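Local structure of homoserine O-acetyltransferase (Bacillus anthracis str. 'Ames Ancestor', 3I1I) at residues A[176-181]-A[311-316]; A[182-187]-A[285-290]; A[318-323]-A[349-354]; A[343-348]-A[358-363]. The protein probably transfers an acetyl group from acetyl-CoA to the hydroxyl of homoserine, a step toward methionine, using an alpha/beta hydrolase fold. One frame throughout, in Å; residues are numbered along the deposited sequence.

Contact 1: residues A[176-181]-A[311-316]; sequences IGVITN and LMIPCK
G177 and M312 are paired near the C-terminal ends of the adjacent parallel strands 174-178 and 309-313. M312, present as selenomethionine, leaves its strand with CB 4.1 Å from G177 O. Its CG lies anti to its own carbonyl carbon (chi1 -59°), and bends at the next two bonds fold the chain back over the neighbouring strand. SE therefore rests 4.1 Å from G177 CA, where glycine, having no side chain, leaves room for so large an atom. The terminal CE then runs on to T180, meeting CG2 at 3.6 Å, the two side chains crossing at about a right angle. T180 suits this spot because its methyl faces M312 while its hydroxyl is hydrogen-bonded to S155 O. On the opposite face, I313 CD1 touches both I176 CG2 (3.8 Å) and V178 CG2 (4.1 Å); the V178 side chain lies beside that of I313 and points the same way. Three backbone bonds hold the strands in register: G177 N to L311 O at 2.9 Å, I313 N to G177 O, and I179 N to I313 O at 2.8 Å. Strand 174-178 is flanked on its other side by strand 150-154, and 309-313 by 340-342. M312 packs against helices 156-167 and 324-335, whereas I176, L311 and I313 lie under helix 362-370, so the pair sits in the middle layer of an alpha/beta/alpha sandwich.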
loop_
_atom_site.group_PDB
_atom_site.type_symbol
_atom_site.label_atom_id
_atom_site.label_comp_id
_atom_site.label_asym_id
_atom_site.label_seq_id
_atom_site.Cartn_x
_atom_site.Cartn_y
_atom_site.Cartn_z
ATOM N N ILE A 176 -11.255 -24.007 17.818
ATOM C CA ILE A 176 -9.820 -23.731 17.881
ATOM C C ILE A 176 -9.556 -22.656 16.845
ATOM O O ILE A 176 -9.795 -22.850 15.660
ATOM C CB ILE A 176 -8.950 -24.953 17.538
ATOM C CG1 ILE A 176 -9.277 -26.145 18.454
ATOM C CG2 ILE A 176 -7.463 -24.583 17.634
ATOM C CD1 ILE A 176 -8.367 -27.380 18.256
ATOM N N GLY A 177 -9.075 -21.519 17.303
ATOM C CA GLY A 177 -8.853 -20.393 16.448
ATOM C C GLY A 177 -7.357 -20.124 16.395
ATOM O O GLY A 177 -6.751 -19.661 17.399
ATOM N N VAL A 178 -6.764 -20.412 15.240
ATOM C CA VAL A 178 -5.322 -20.257 15.042
ATOM C C VAL A 178 -4.981 -18.943 14.323
ATOM O O VAL A 178 -5.641 -18.557 13.345
ATOM C CB VAL A 178 -4.759 -21.459 14.253
ATOM C CG1 VAL A 178 -3.197 -21.380 14.194
ATOM C CG2 VAL A 178 -5.216 -22.762 14.890
ATOM N N ILE A 179 -3.970 -18.242 14.824
ATOM C CA ILE A 179 -3.521 -16.922 14.257
ATOM C C ILE A 179 -4.672 -16.037 13.786
ATOM O O ILE A 179 -4.719 -15.624 12.652
ATOM C CB ILE A 179 -2.435 -17.097 13.153
ATOM C CG1 ILE A 179 -2.912 -18.035 12.010
ATOM C CG2 ILE A 179 -1.162 -17.661 13.781
ATOM C CD1 ILE A 179 -2.186 -17.814 10.705
ATOM N N THR A 180 -5.603 -15.763 14.698
ATOM C CA THR A 180 -6.826 -15.032 14.407
ATOM C C THR A 180 -7.189 -14.069 15.591
ATOM O O THR A 180 -6.466 -13.972 16.577
ATOM C CB THR A 180 -8.001 -16.039 14.095
ATOM O OG1 THR A 180 -9.106 -15.350 13.477
ATOM C CG2 THR A 180 -8.487 -16.753 15.383
ATOM N N ASN A 181 -8.324 -13.377 15.476
ATOM C CA ASN A 181 -8.820 -12.439 16.516
ATOM C C ASN A 181 -10.331 -12.284 16.360
ATOM O O ASN A 181 -10.872 -12.526 15.261
ATOM C CB ASN A 181 -8.166 -11.066 16.381
ATOM C CG ASN A 181 -6.904 -10.948 17.174
ATOM O OD1 ASN A 181 -6.873 -11.343 18.332
ATOM N ND2 ASN A 181 -5.841 -10.424 16.561
ATOM N N LEU A 311 -10.087 -22.757 22.394
ATOM C CA LEU A 311 -8.613 -22.718 22.354
ATOM C C LEU A 311 -8.147 -21.711 21.296
ATOM O O LEU A 311 -8.453 -21.858 20.112
ATOM C CB LEU A 311 -8.031 -24.107 22.032
ATOM C CG LEU A 311 -6.472 -24.206 21.946
ATOM C CD1 LEU A 311 -5.741 -23.755 23.285
ATOM C CD2 LEU A 311 -6.010 -25.589 21.548
HETATM N N MSE A 312 -7.436 -20.667 21.728
HETATM C CA MSE A 312 -6.854 -19.677 20.802
HETATM C C MSE A 312 -5.318 -19.914 20.729
HETATM O O MSE A 312 -4.629 -20.057 21.771
HETATM C CB MSE A 312 -7.151 -18.251 21.270
HETATM C CG MSE A 312 -8.628 -17.822 21.425
HETATM SE SE MSE A 312 -9.595 -18.008 19.751
HETATM C CE MSE A 312 -8.876 -16.370 18.952
ATOM N N ILE A 313 -4.803 -19.980 19.496
ATOM C CA ILE A 313 -3.394 -20.242 19.231
ATOM C C ILE A 313 -2.821 -19.105 18.389
ATOM O O ILE A 313 -2.788 -19.178 17.166
ATOM C CB ILE A 313 -3.203 -21.572 18.511
ATOM C CG1 ILE A 313 -3.876 -22.707 19.293
ATOM C CG2 ILE A 313 -1.704 -21.903 18.308
ATOM C CD1 ILE A 313 -3.825 -24.097 18.501
ATOM N N PRO A 314 -2.426 -18.006 19.049
ATOM C CA PRO A 314 -1.773 -16.912 18.351
ATOM C C PRO A 314 -0.244 -17.117 18.288
ATOM O O PRO A 314 0.326 -17.929 19.020
ATOM C CB PRO A 314 -2.090 -15.722 19.235
ATOM C CG PRO A 314 -2.066 -16.267 20.577
ATOM C CD PRO A 314 -2.664 -17.653 20.459
ATOM N N CYS A 315 0.381 -16.347 17.423
ATOM C CA CYS A 315 1.790 -16.277 17.345
ATOM C C CYS A 315 2.217 -14.910 17.807
ATOM O O CYS A 315 1.792 -13.887 17.253
ATOM C CB CYS A 315 2.264 -16.473 15.899
ATOM S SG CYS A 315 4.105 -16.511 15.857
ATOM N N LYS A 316 3.106 -14.898 18.787
ATOM C CA LYS A 316 3.620 -13.675 19.384
ATOM C C LYS A 316 4.255 -12.673 18.407
ATOM O O LYS A 316 4.232 -11.471 18.650
ATOM C CB LYS A 316 4.660 -14.063 20.399
ATOM C CG LYS A 316 5.275 -12.892 21.161
ATOM C CD LYS A 316 6.127 -13.459 22.289
ATOM C CE LYS A 316 6.106 -12.566 23.515
ATOM N NZ LYS A 316 7.005 -11.440 23.259
#

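Contact 2: residues A[182-187]-A[285-290]; sequences PQNPII and KAVLLH
N184 lies across V287, their side chains set obliquely to one another. With CG anti to its backbone N (chi1 -162°), the asparagine extends its amide over the last turn of helix 277-289. The ND2 and OD1 atoms both border the same methyl, V287 CG1, at 3.5 Å and 3.6 Å from it. Nearer the backbone, N184 CB comes within 3.2 Å of V287 O, whose hydrogen bond is with H290 N as the helix ends. Valine suits the site because one of its short branches supports the amide without competing for its polar atoms, which bond to other groups: ND2 to S189 OG and OD1 to Q321 NE2.

H290 points toward the loop as well. P182 O approaches its ring obliquely, 3.3 Å from H290 NE2 but badly directed for a hydrogen bond; NE2 bonds N181 O. The link between the segments themselves is made by backbone: N184 N donates to H290 O at 2.8 Å and 168°, and Q183 CA adds a C-H...O contact to the same oxygen at 3.4 Å.

N184 thus meets the end of helix 277-289 from just before P185, the N-cap of helix 186-202. R243 of the second subunit bonds L288 O at that C-terminal end, where the partial negative charge would probably favour a guanidinium, and also spans to N184 O in the loop before the next helix. E238 of the same subunit accepts from I186 N, a carboxylate matched to an N-H at a helix N terminus.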
loop_
_atom_site.group_PDB
_atom_site.type_symbol
_atom_site.label_atom_id
_atom_site.label_comp_id
_atom_site.label_asym_id
_atom_site.label_seq_id
_atom_site.Cartn_x
_atom_site.Cartn_y
_atom_site.Cartn_z
ATOM N N PRO A 182 -11.017 -11.891 17.446
ATOM C CA PRO A 182 -12.461 -11.758 17.394
ATOM C C PRO A 182 -12.917 -10.573 16.561
ATOM O O PRO A 182 -14.076 -10.520 16.162
ATOM C CB PRO A 182 -12.866 -11.585 18.865
ATOM C CG PRO A 182 -11.650 -11.169 19.553
ATOM C CD PRO A 182 -10.488 -11.646 18.798
ATOM N N GLN A 183 -12.016 -9.619 16.356
ATOM C CA GLN A 183 -12.309 -8.397 15.606
ATOM C C GLN A 183 -11.073 -8.054 14.828
ATOM O O GLN A 183 -10.002 -8.058 15.404
ATOM C CB GLN A 183 -12.635 -7.241 16.563
ATOM C CG GLN A 183 -13.855 -7.484 17.431
ATOM C CD GLN A 183 -14.105 -6.359 18.449
ATOM O OE1 GLN A 183 -13.254 -6.092 19.295
ATOM N NE2 GLN A 183 -15.292 -5.733 18.388
ATOM N N ASN A 184 -11.178 -7.806 13.528
ATOM C CA ASN A 184 -9.976 -7.586 12.761
ATOM C C ASN A 184 -9.322 -6.294 13.279
ATOM O O ASN A 184 -9.967 -5.258 13.357
ATOM C CB ASN A 184 -10.241 -7.477 11.272
ATOM C CG ASN A 184 -8.976 -7.692 10.458
ATOM O OD1 ASN A 184 -8.362 -8.741 10.594
ATOM N ND2 ASN A 184 -8.588 -6.724 9.615
ATOM N N PRO A 185 -8.052 -6.369 13.680
ATOM C CA PRO A 185 -7.422 -5.162 14.200
ATOM C C PRO A 185 -7.496 -4.015 13.223
ATOM O O PRO A 185 -7.482 -4.223 12.011
ATOM C CB PRO A 185 -5.977 -5.579 14.420
ATOM C CG PRO A 185 -6.068 -7.055 14.661
ATOM C CD PRO A 185 -7.150 -7.526 13.703
ATOM N N ILE A 186 -7.607 -2.817 13.767
ATOM C CA ILE A 186 -7.705 -1.604 12.967
ATOM C C ILE A 186 -6.476 -1.463 12.054
ATOM O O ILE A 186 -6.623 -1.157 10.885
ATOM C CB ILE A 186 -7.807 -0.343 13.883
ATOM C CG1 ILE A 186 -9.068 -0.414 14.747
ATOM C CG2 ILE A 186 -7.789 0.954 13.056
ATOM C CD1 ILE A 186 -10.394 -0.552 13.957
ATOM N N ILE A 187 -5.281 -1.716 12.595
ATOM C CA ILE A 187 -4.038 -1.593 11.821
ATOM C C ILE A 187 -4.063 -2.472 10.599
ATOM O O ILE A 187 -3.728 -2.013 9.495
ATOM C CB ILE A 187 -2.778 -1.890 12.662
ATOM C CG1 ILE A 187 -1.503 -1.506 11.908
ATOM C CG2 ILE A 187 -2.695 -3.390 13.151
ATOM C CD1 ILE A 187 -0.195 -1.497 12.914
ATOM N N LYS A 285 -12.584 -7.045 1.868
ATOM C CA LYS A 285 -13.721 -6.391 2.528
ATOM C C LYS A 285 -14.290 -7.229 3.701
ATOM O O LYS A 285 -14.568 -6.711 4.787
ATOM C CB LYS A 285 -14.816 -6.095 1.511
ATOM C CG LYS A 285 -16.023 -5.333 2.090
ATOM C CD LYS A 285 -15.768 -3.829 2.310
ATOM C CE LYS A 285 -17.046 -3.196 2.865
ATOM N NZ LYS A 285 -17.245 -1.718 2.678
ATOM N N ALA A 286 -14.422 -8.533 3.483
ATOM C CA ALA A 286 -14.860 -9.438 4.535
ATOM C C ALA A 286 -13.911 -9.364 5.724
ATOM O O ALA A 286 -14.343 -9.390 6.895
ATOM C CB ALA A 286 -14.968 -10.909 4.002
ATOM N N VAL A 287 -12.609 -9.323 5.432
ATOM C CA VAL A 287 -11.638 -9.346 6.514
ATOM C C VAL A 287 -11.772 -8.046 7.295
ATOM O O VAL A 287 -11.777 -8.042 8.531
ATOM C CB VAL A 287 -10.180 -9.503 6.011
ATOM C CG1 VAL A 287 -9.183 -9.054 7.128
ATOM C CG2 VAL A 287 -9.913 -10.959 5.487
ATOM N N LEU A 288 -11.861 -6.941 6.584
ATOM C CA LEU A 288 -11.944 -5.630 7.227
ATOM C C LEU A 288 -13.247 -5.446 8.047
ATOM O O LEU A 288 -13.247 -4.768 9.074
ATOM C CB LEU A 288 -11.783 -4.568 6.157
ATOM C CG LEU A 288 -12.219 -3.126 6.174
ATOM C CD1 LEU A 288 -11.785 -2.636 4.788
ATOM C CD2 LEU A 288 -13.719 -2.969 6.356
ATOM N N LEU A 289 -14.326 -6.076 7.586
ATOM C CA LEU A 289 -15.584 -6.084 8.318
ATOM C C LEU A 289 -15.620 -7.066 9.489
ATOM O O LEU A 289 -16.580 -7.004 10.262
ATOM C CB LEU A 289 -16.741 -6.447 7.382
ATOM C CG LEU A 289 -17.141 -5.386 6.362
ATOM C CD1 LEU A 289 -18.152 -5.975 5.397
ATOM C CD2 LEU A 289 -17.637 -4.103 7.059
ATOM N N HIS A 290 -14.626 -7.962 9.633
ATOM C CA HIS A 290 -14.715 -9.006 10.635
ATOM C C HIS A 290 -14.786 -8.496 12.084
ATOM O O HIS A 290 -13.859 -7.878 12.595
ATOM C CB HIS A 290 -13.575 -10.017 10.520
ATOM C CG HIS A 290 -13.541 -11.001 11.648
ATOM N ND1 HIS A 290 -14.529 -11.942 11.833
ATOM C CD2 HIS A 290 -12.674 -11.152 12.680
ATOM C CE1 HIS A 290 -14.273 -12.638 12.931
ATOM N NE2 HIS A 290 -13.145 -12.186 13.460
#

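Contact 3: residues A[318-323]-A[349-354]; sequences DLLQPS and NGHMAG
The imidazole of H351 has L320 CD1 over one face and the carboxylate of D318 at its edge, while Q321 CG approaches CE1 obliquely at 4.0 Å. This is the His-carboxylate pair expected of an alpha/beta hydrolase fold, with the acid in the loop after strand 309-313. Because H351 NE2 also bonds S155 OG, the three residues probably form a Ser-His-Asp triad. D318 CG is anti to the backbone N (chi1 -165°), which turns the carboxylate to the ring edge, and H351 ND1 donates to D318 OD2 at 2.7 Å and 168°. The oxygen is met on its syn side and lies almost in the ring plane, although carboxylate and ring are turned 61° against each other. L320 CD1 makes a CH-pi contact, 3.8 Å from the ring centroid; a leucine methyl covers the ring without offering a rival polar partner.

The other carboxylate oxygen fixes the rotation of the acid. D318 OD1 accepts from L320 N at 2.7 Å, closing an Asx turn, and from Q321 N at 2.9 Å, the latter from above the carboxylate plane. G350 has positive phi, which glycine readily adopts. A water accepts from both L319 N (3.1 Å) and H351 N (3.2 Å).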
loop_
_atom_site.group_PDB
_atom_site.type_symbol
_atom_site.label_atom_id
_atom_site.label_comp_id
_atom_site.label_asym_id
_atom_site.label_seq_id
_atom_site.Cartn_x
_atom_site.Cartn_y
_atom_site.Cartn_z
ATOM N N ASP A 318 3.178 -12.335 15.298
ATOM C CA ASP A 318 2.187 -12.050 14.233
ATOM C C ASP A 318 1.919 -10.571 14.196
ATOM O O ASP A 318 1.424 -10.018 15.194
ATOM C CB ASP A 318 0.877 -12.774 14.546
ATOM C CG ASP A 318 -0.047 -12.854 13.379
ATOM O OD1 ASP A 318 -0.064 -11.954 12.488
ATOM O OD2 ASP A 318 -0.785 -13.845 13.392
ATOM N N LEU A 319 2.257 -9.942 13.067
ATOM C CA LEU A 319 1.989 -8.540 12.833
ATOM C C LEU A 319 0.582 -8.273 12.317
ATOM O O LEU A 319 0.096 -7.105 12.356
ATOM C CB LEU A 319 2.966 -7.964 11.829
ATOM C CG LEU A 319 4.462 -7.956 12.175
ATOM C CD1 LEU A 319 5.263 -7.740 10.864
ATOM C CD2 LEU A 319 4.845 -6.910 13.234
ATOM N N LEU A 320 -0.070 -9.299 11.772
ATOM C CA LEU A 320 -1.421 -9.120 11.193
ATOM C C LEU A 320 -2.455 -9.284 12.269
ATOM O O LEU A 320 -3.460 -8.594 12.264
ATOM C CB LEU A 320 -1.720 -10.125 10.077
ATOM C CG LEU A 320 -1.012 -9.855 8.761
ATOM C CD1 LEU A 320 -1.044 -11.151 7.933
ATOM C CD2 LEU A 320 -1.661 -8.668 8.011
ATOM N N GLN A 321 -2.193 -10.188 13.198
ATOM C CA GLN A 321 -3.141 -10.526 14.230
ATOM C C GLN A 321 -2.456 -10.506 15.599
ATOM O O GLN A 321 -2.041 -11.551 16.121
ATOM C CB GLN A 321 -3.739 -11.912 13.943
ATOM C CG GLN A 321 -4.641 -11.986 12.673
ATOM C CD GLN A 321 -5.808 -11.020 12.719
ATOM O OE1 GLN A 321 -6.233 -10.556 13.796
ATOM N NE2 GLN A 321 -6.292 -10.660 11.562
ATOM N N PRO A 322 -2.327 -9.305 16.188
ATOM C CA PRO A 322 -1.638 -9.169 17.460
ATOM C C PRO A 322 -2.264 -10.036 18.532
ATOM O O PRO A 322 -3.484 -10.078 18.695
ATOM C CB PRO A 322 -1.823 -7.700 17.778
ATOM C CG PRO A 322 -1.943 -7.049 16.449
ATOM C CD PRO A 322 -2.739 -8.000 15.655
ATOM N N SER A 323 -1.448 -10.738 19.269
ATOM C CA SER A 323 -1.980 -11.734 20.153
ATOM C C SER A 323 -2.682 -11.138 21.388
ATOM O O SER A 323 -3.465 -11.823 22.062
ATOM C CB SER A 323 -0.862 -12.677 20.573
ATOM O OG SER A 323 -0.044 -12.025 21.485
ATOM N N ASN A 349 8.597 -17.033 11.614
ATOM C CA ASN A 349 7.547 -16.990 10.581
ATOM C C ASN A 349 6.317 -16.140 10.842
ATOM O O ASN A 349 5.460 -16.002 9.954
ATOM C CB ASN A 349 7.093 -18.388 10.246
ATOM C CG ASN A 349 8.112 -19.135 9.445
ATOM O OD1 ASN A 349 8.787 -18.547 8.595
ATOM N ND2 ASN A 349 8.258 -20.425 9.716
ATOM N N GLY A 350 6.208 -15.568 12.029
ATOM C CA GLY A 350 5.121 -14.635 12.317
ATOM C C GLY A 350 3.756 -15.275 12.090
ATOM O O GLY A 350 3.522 -16.426 12.518
ATOM N N HIS A 351 2.882 -14.550 11.382
ATOM C CA HIS A 351 1.548 -15.025 11.058
ATOM C C HIS A 351 1.555 -16.410 10.409
ATOM O O HIS A 351 0.734 -17.259 10.748
ATOM C CB HIS A 351 0.912 -14.037 10.102
ATOM C CG HIS A 351 -0.530 -14.284 9.831
ATOM N ND1 HIS A 351 -1.507 -14.213 10.814
ATOM C CD2 HIS A 351 -1.165 -14.599 8.677
ATOM C CE1 HIS A 351 -2.682 -14.465 10.258
ATOM N NE2 HIS A 351 -2.499 -14.706 8.969
HETATM N N MSE A 352 2.485 -16.637 9.482
HETATM C CA MSE A 352 2.553 -17.885 8.711
HETATM C C MSE A 352 2.988 -19.079 9.546
HETATM O O MSE A 352 2.924 -20.212 9.072
HETATM C CB MSE A 352 3.525 -17.731 7.537
HETATM C CG MSE A 352 3.131 -16.687 6.502
HETATM SE SE MSE A 352 1.249 -16.912 5.953
HETATM C CE MSE A 352 1.250 -18.625 5.116
ATOM N N ALA A 353 3.412 -18.853 10.785
ATOM C CA ALA A 353 3.640 -19.967 11.704
ATOM C C ALA A 353 2.370 -20.837 11.836
ATOM O O ALA A 353 2.427 -22.052 12.092
ATOM C CB ALA A 353 4.106 -19.458 13.104
ATOM N N GLY A 354 1.218 -20.196 11.686
ATOM C CA GLY A 354 -0.031 -20.899 11.870
ATOM C C GLY A 354 -0.279 -21.914 10.781
ATOM O O GLY A 354 -1.075 -22.813 10.969
HETATM O O HOH W 1 3.620 -11.514 10.810
#

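Contact 4: residues A[343-348]-A[358-363]; sequences YEIESI and IHLFEK
I345 and L360 bring their backbones within 6.5 Å, CA to CA, the extended chain of 343-347 running past a turn in which I358 O accepts from both F361 N and E362 N. From the extended side I345 points at that turn and divides its branches between two neighbours. Its CG2 touches L360 CB at 3.9 Å, and CD1, at the end of the other branch, reaches F361 CD2 at 4.0 Å. The split follows from chi1 of 66°, which puts CG1 between the backbone N and the carbonyl carbon and leaves CG2 anti to that carbon.

L360 continues past I345. Its CD1 lies 3.5 Å from E346 O and also meets S347 CB, a small residue whose hydroxyl is turned to N349 N for a hydrogen bond. In the alpha/beta hydrolase fold this is where the chain, having left the last strand, 340-342, passes through the loop of the probable catalytic histidine and enters the C-terminal helix, 362-370. F361 occupies the N-cap position of that helix; its flat apolar ring can pack between the helix start and I313 of the sheet, touching I345 CD1 on the way.

Y343, the first residue beyond strand 340-342, lies at the partly exposed border. L360 O sits at the edge of its ring, in plane and 3.5 Å from CE2. Tyrosine suits this border: CE2 packs 4.0 Å from F361 CB and the side chain rests on L311, while its OH is hydrogen-bonded at 2.8 Å to a water, which in turn makes a weak bond to L360 O.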
loop_
_atom_site.group_PDB
_atom_site.type_symbol
_atom_site.label_atom_id
_atom_site.label_comp_id
_atom_site.label_asym_id
_atom_site.label_seq_id
_atom_site.Cartn_x
_atom_site.Cartn_y
_atom_site.Cartn_z
ATOM N N TYR A 343 -2.878 -20.663 23.811
ATOM C CA TYR A 343 -1.604 -21.332 23.703
ATOM C C TYR A 343 -0.833 -20.572 22.641
ATOM O O TYR A 343 -1.140 -20.660 21.462
ATOM C CB TYR A 343 -1.840 -22.756 23.303
ATOM C CG TYR A 343 -0.610 -23.606 23.210
ATOM C CD1 TYR A 343 -0.048 -24.175 24.346
ATOM C CD2 TYR A 343 -0.029 -23.883 21.967
ATOM C CE1 TYR A 343 1.072 -24.978 24.246
ATOM C CE2 TYR A 343 1.071 -24.674 21.860
ATOM C CZ TYR A 343 1.615 -25.221 22.990
ATOM O OH TYR A 343 2.709 -26.015 22.864
ATOM N N GLU A 344 0.116 -19.762 23.098
ATOM C CA GLU A 344 0.884 -18.846 22.249
ATOM C C GLU A 344 2.155 -19.484 21.733
ATOM O O GLU A 344 2.959 -19.981 22.492
ATOM C CB GLU A 344 1.237 -17.564 23.004
ATOM C CG GLU A 344 1.892 -16.541 22.093
ATOM C CD GLU A 344 1.848 -15.129 22.653
ATOM O OE1 GLU A 344 2.111 -14.959 23.851
ATOM O OE2 GLU A 344 1.563 -14.176 21.906
ATOM N N ILE A 345 2.331 -19.458 20.429
ATOM C CA ILE A 345 3.565 -19.919 19.827
ATOM C C ILE A 345 4.470 -18.753 19.425
ATOM O O ILE A 345 4.036 -17.594 19.329
ATOM C CB ILE A 345 3.289 -20.805 18.582
ATOM C CG1 ILE A 345 2.630 -20.007 17.447
ATOM C CG2 ILE A 345 2.448 -22.083 18.987
ATOM C CD1 ILE A 345 2.274 -20.890 16.241
ATOM N N GLU A 346 5.724 -19.101 19.168
ATOM C CA GLU A 346 6.761 -18.153 18.743
ATOM C C GLU A 346 7.497 -18.663 17.533
ATOM O O GLU A 346 7.879 -19.807 17.472
ATOM C CB GLU A 346 7.762 -17.934 19.857
ATOM C CG GLU A 346 7.082 -17.558 21.166
ATOM C CD GLU A 346 7.916 -16.667 22.070
ATOM O OE1 GLU A 346 8.624 -15.724 21.594
ATOM O OE2 GLU A 346 7.826 -16.904 23.293
ATOM N N SER A 347 7.718 -17.794 16.570
ATOM C CA SER A 347 8.386 -18.196 15.372
ATOM C C SER A 347 8.782 -16.994 14.546
ATOM O O SER A 347 8.057 -16.012 14.486
ATOM C CB SER A 347 7.459 -19.101 14.551
ATOM O OG SER A 347 7.934 -19.206 13.245
ATOM N N ILE A 348 9.921 -17.117 13.878
ATOM C CA ILE A 348 10.382 -16.107 12.957
ATOM C C ILE A 348 9.405 -15.997 11.820
ATOM O O ILE A 348 9.357 -14.973 11.141
ATOM C CB ILE A 348 11.817 -16.432 12.413
ATOM C CG1 ILE A 348 12.377 -15.209 11.660
ATOM C CG2 ILE A 348 11.825 -17.718 11.544
ATOM C CD1 ILE A 348 13.834 -15.279 11.401
ATOM N N ILE A 358 3.191 -26.108 12.204
ATOM C CA ILE A 358 2.335 -27.117 12.783
ATOM C C ILE A 358 2.985 -27.813 13.952
ATOM O O ILE A 358 2.344 -28.038 14.954
ATOM C CB ILE A 358 1.956 -28.142 11.634
ATOM C CG1 ILE A 358 0.645 -27.702 11.042
ATOM C CG2 ILE A 358 1.931 -29.627 12.077
ATOM C CD1 ILE A 358 0.636 -26.281 10.607
ATOM N N HIS A 359 4.267 -28.114 13.864
ATOM C CA HIS A 359 4.968 -28.793 14.956
ATOM C C HIS A 359 4.880 -28.037 16.259
ATOM O O HIS A 359 4.933 -28.620 17.319
ATOM C CB HIS A 359 6.444 -29.117 14.613
ATOM C CG HIS A 359 7.331 -27.921 14.424
ATOM N ND1 HIS A 359 7.258 -27.097 13.312
ATOM C CD2 HIS A 359 8.351 -27.441 15.183
ATOM C CE1 HIS A 359 8.179 -26.151 13.410
ATOM N NE2 HIS A 359 8.863 -26.343 14.528
ATOM N N LEU A 360 4.708 -26.726 16.187
ATOM C CA LEU A 360 4.692 -25.898 17.429
ATOM C C LEU A 360 3.418 -26.077 18.276
ATOM O O LEU A 360 3.435 -25.808 19.485
ATOM C CB LEU A 360 4.925 -24.408 17.113
ATOM C CG LEU A 360 6.300 -24.064 16.501
ATOM C CD1 LEU A 360 6.380 -22.597 16.060
ATOM C CD2 LEU A 360 7.458 -24.414 17.482
ATOM N N PHE A 361 2.339 -26.545 17.648
ATOM C CA PHE A 361 1.041 -26.672 18.337
ATOM C C PHE A 361 0.247 -27.973 18.108
ATOM O O PHE A 361 -0.832 -28.119 18.688
ATOM C CB PHE A 361 0.124 -25.454 18.044
ATOM C CG PHE A 361 -0.207 -25.237 16.576
ATOM C CD1 PHE A 361 -1.391 -25.726 16.037
ATOM C CD2 PHE A 361 0.657 -24.501 15.740
ATOM C CE1 PHE A 361 -1.715 -25.520 14.698
ATOM C CE2 PHE A 361 0.341 -24.294 14.385
ATOM C CZ PHE A 361 -0.847 -24.788 13.872
ATOM N N GLU A 362 0.755 -28.902 17.285
ATOM C CA GLU A 362 -0.009 -30.124 16.982
ATOM C C GLU A 362 -0.301 -30.925 18.255
ATOM O O GLU A 362 -1.364 -31.507 18.406
ATOM C CB GLU A 362 0.725 -30.995 15.974
ATOM C CG GLU A 362 1.992 -31.636 16.522
ATOM C CD GLU A 362 2.867 -32.282 15.450
ATOM O OE1 GLU A 362 2.341 -32.730 14.405
ATOM O OE2 GLU A 362 4.094 -32.366 15.669
ATOM N N LYS A 363 0.632 -30.941 19.183
ATOM C CA LYS A 363 0.411 -31.720 20.392
ATOM C C LYS A 363 -0.722 -31.115 21.250
ATOM O O LYS A 363 -1.513 -31.838 21.851
ATOM C CB LYS A 363 1.694 -31.826 21.186
ATOM C CG LYS A 363 1.561 -32.693 22.411
ATOM C CD LYS A 363 2.907 -32.791 23.192
ATOM C CE LYS A 363 2.744 -33.585 24.528
ATOM N NZ LYS A 363 3.638 -33.054 25.636
HETATM O O HOH W 2 1.842 -28.107 21.271
#

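From the N terminus, the chain reaches strand 174-178 and then leaves the sheet for a long, mostly helical excursion, which contact 1 closes when strand 309-313 returns alongside. Contact 2 is nested within that loop, joining the start of helix 186-202 to the end of helix 277-289. Contacts 3 and 4 follow contact 1 in series and cross each other, since the order along the chain is 318-323, 343-348, 349-354, 358-363. Contact 3 ties the loop beyond strand 309-313 to the histidine loop; contact 4 joins the exit of strand 340-342 to the C-terminal helix. N181 and Q321 link contacts 1, 2 and 3, while contacts 2 and 4 stay about 13 Å apart at their nearest atoms.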